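Local coordinates for chitinase (Thermococcus chitonophagus, PDB 5XSW), which probably hydrolyses chitin as an endochitinase, with N-acetylglucosamine units bound in a pocket of its helical part, at residues L47-A52 / I84-Q89. Sequence-based numbering, arbitrary orientation.
Sequences LSIKYA and IIIEIQ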
loop_
_atom_site.group_PDB
_atom_site.type_symbol
_atom_site.label_atom_id
_atom_site.label_comp_id
_atom_site.label_asym_id
_atom_site.label_seq_id
_atom_site.Cartn_x
_atom_site.Cartn_y
_atom_site.Cartn_z
ATOM N N LEU A 47 4.352 5.038 42.202
ATOM C CA LEU A 47 5.518 4.228 42.578
ATOM C C LEU A 47 5.955 3.283 41.460
ATOM O O LEU A 47 7.135 3.124 41.187
ATOM C CB LEU A 47 5.207 3.406 43.829
ATOM C CG LEU A 47 4.895 4.235 45.091
ATOM C CD1 LEU A 47 4.183 3.411 46.158
ATOM C CD2 LEU A 47 6.163 4.810 45.652
ATOM N N SER A 48 4.987 2.637 40.826
ATOM C CA SER A 48 5.272 1.739 39.714
ATOM C C SER A 48 4.010 1.425 38.891
ATOM O O SER A 48 2.902 1.343 39.431
ATOM C CB SER A 48 5.842 0.434 40.236
ATOM O OG SER A 48 4.769 -0.304 40.791
ATOM N N ILE A 49 4.192 1.232 37.585
ATOM C CA ILE A 49 3.126 0.751 36.719
ATOM C C ILE A 49 3.739 -0.392 35.920
ATOM O O ILE A 49 4.727 -0.172 35.195
ATOM C CB ILE A 49 2.613 1.864 35.774
ATOM C CG1 ILE A 49 2.096 3.060 36.560
ATOM C CG2 ILE A 49 1.554 1.324 34.814
ATOM C CD1 ILE A 49 1.505 4.181 35.672
ATOM N N LYS A 50 3.203 -1.591 36.092
ATOM C CA LYS A 50 3.778 -2.796 35.477
ATOM C C LYS A 50 2.694 -3.645 34.893
ATOM O O LYS A 50 1.527 -3.510 35.285
ATOM C CB LYS A 50 4.564 -3.617 36.507
ATOM C CG LYS A 50 5.717 -2.827 37.139
ATOM C CD LYS A 50 6.499 -3.707 38.120
ATOM C CE LYS A 50 7.775 -3.024 38.590
ATOM N NZ LYS A 50 8.596 -3.942 39.446
ATOM N N TYR A 51 3.041 -4.518 33.944
ATOM C CA TYR A 51 2.042 -5.465 33.446
ATOM C C TYR A 51 1.953 -6.620 34.391
ATOM O O TYR A 51 2.968 -7.031 34.933
ATOM C CB TYR A 51 2.370 -6.014 32.049
ATOM C CG TYR A 51 2.377 -4.977 30.962
ATOM C CD1 TYR A 51 1.200 -4.291 30.618
ATOM C CD2 TYR A 51 3.530 -4.705 30.257
ATOM C CE1 TYR A 51 1.201 -3.332 29.622
ATOM C CE2 TYR A 51 3.547 -3.754 29.247
ATOM C CZ TYR A 51 2.372 -3.081 28.930
ATOM O OH TYR A 51 2.375 -2.150 27.939
ATOM N N ALA A 52 0.751 -7.162 34.548
ATOM C CA ALA A 52 0.535 -8.248 35.475
ATOM C C ALA A 52 1.328 -9.476 35.078
ATOM O O ALA A 52 1.745 -10.243 35.948
ATOM C CB ALA A 52 -0.933 -8.584 35.566
ATOM N N ILE A 84 -2.863 -4.297 33.897
ATOM C CA ILE A 84 -1.833 -3.419 34.372
ATOM C C ILE A 84 -1.967 -3.204 35.911
ATOM O O ILE A 84 -3.083 -3.034 36.425
ATOM C CB ILE A 84 -1.922 -2.074 33.651
ATOM C CG1 ILE A 84 -1.550 -2.255 32.165
ATOM C CG2 ILE A 84 -1.015 -1.067 34.275
ATOM C CD1 ILE A 84 -1.682 -0.976 31.356
ATOM N N ILE A 85 -0.845 -3.262 36.620
ATOM C CA ILE A 85 -0.837 -3.001 38.065
ATOM C C ILE A 85 -0.147 -1.690 38.346
ATOM O O ILE A 85 1.013 -1.471 37.965
ATOM C CB ILE A 85 -0.174 -4.131 38.824
ATOM C CG1 ILE A 85 -0.995 -5.389 38.600
ATOM C CG2 ILE A 85 -0.093 -3.776 40.350
ATOM C CD1 ILE A 85 -0.185 -6.599 38.667
ATOM N N ILE A 86 -0.908 -0.795 38.984
ATOM C CA ILE A 86 -0.480 0.551 39.322
ATOM C C ILE A 86 -0.357 0.657 40.856
ATOM O O ILE A 86 -1.296 0.332 41.584
ATOM C CB ILE A 86 -1.486 1.610 38.854
ATOM C CG1 ILE A 86 -1.735 1.504 37.333
ATOM C CG2 ILE A 86 -1.059 3.016 39.303
ATOM C CD1 ILE A 86 -3.060 2.088 36.931
ATOM N N GLU A 87 0.801 1.088 41.325
ATOM C CA GLU A 87 1.001 1.297 42.761
ATOM C C GLU A 87 1.224 2.766 43.044
ATOM O O GLU A 87 2.099 3.396 42.434
ATOM C CB GLU A 87 2.164 0.459 43.261
ATOM C CG GLU A 87 1.695 -0.949 43.641
ATOM C CD GLU A 87 2.834 -1.928 43.835
ATOM O OE1 GLU A 87 3.920 -1.495 44.310
ATOM O OE2 GLU A 87 2.631 -3.122 43.496
ATOM N N ILE A 88 0.413 3.309 43.963
ATOM C CA ILE A 88 0.417 4.732 44.261
ATOM C C ILE A 88 0.774 4.930 45.760
ATOM O O ILE A 88 0.256 4.220 46.628
ATOM C CB ILE A 88 -0.973 5.359 44.017
ATOM C CG1 ILE A 88 -1.459 5.142 42.579
ATOM C CG2 ILE A 88 -0.959 6.888 44.316
ATOM C CD1 ILE A 88 -0.748 6.017 41.603
ATOM N N GLN A 89 1.635 5.877 46.056
ATOM C CA GLN A 89 1.804 6.324 47.447
ATOM C C GLN A 89 0.809 7.431 47.808
ATOM O O GLN A 89 0.859 8.515 47.224
ATOM C CB GLN A 89 3.212 6.822 47.655
ATOM C CG GLN A 89 3.479 7.289 49.072
ATOM C CD GLN A 89 4.950 7.444 49.282
ATOM O OE1 GLN A 89 5.638 6.471 49.602
ATOM N NE2 GLN A 89 5.467 8.658 49.039
HETATM O O HOH W 1 3.033 -1.764 39.831
#
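S48 and K50 pair through their backbones with E87 and I85, a worked example of how antiparallel strands alternate hydrogen-bonded and non-hydrogen-bonded pairs. K50 N gives to I85 O at 2.9 Å and I85 N to K50 O at 2.7 Å, while E87 N reaches S48 O at 2.8 Å. I49–I86 lies between these two pairs and Y51–I84 follows K50–I85; both are non-hydrogen-bonded, and I49 CA approaches I85 O at 3.3 Å in a CA-H...O contact. At L47 and S48 the ladder is interrupted by a classic beta bulge, and pairing resumes beyond it between Q89 and K45. L47 and S48 both face E87, whose O takes a bond from L47 N at 2.8 Å, tilted 20° from the carbonyl plane, and only a weak one from S48 N.

Water adds a polar link. A water donates to I85 O at 2.8 Å, giving that carbonyl a second partner besides K50 N. S48 OG, held between its own N and carbonyl carbon (chi1 75°), lies near E87 CB and meets the same water at an unusually short distance, so the details of that link are doubtful.

Apolar contacts gather on the face of I49, Y51, I84 and I86. I49 CG2 presses against I84 CG2 (3.6 Å) as the two side chains cross. I84 CG1 lies alongside the Y51 ring, 3.8 Å from CD1. At the ends of the pairing, I85 CD1 rests on A52 CB, and the L47 side chain crosses that of Q89, CD1 meeting Q89 CB.

Y51 also makes a cation-pi contact with R73. Strand 45-51 forms an outer edge of the four-stranded antiparallel sheet within this chain, in the N-terminal beta-rich domain, far from the glycan pocket. Strand 12-21 pairs with the other side of 80-89, while I49 packs on V66 and I68 of strand 65-69, joining this sheet to the second one in a sandwich-like arrangement.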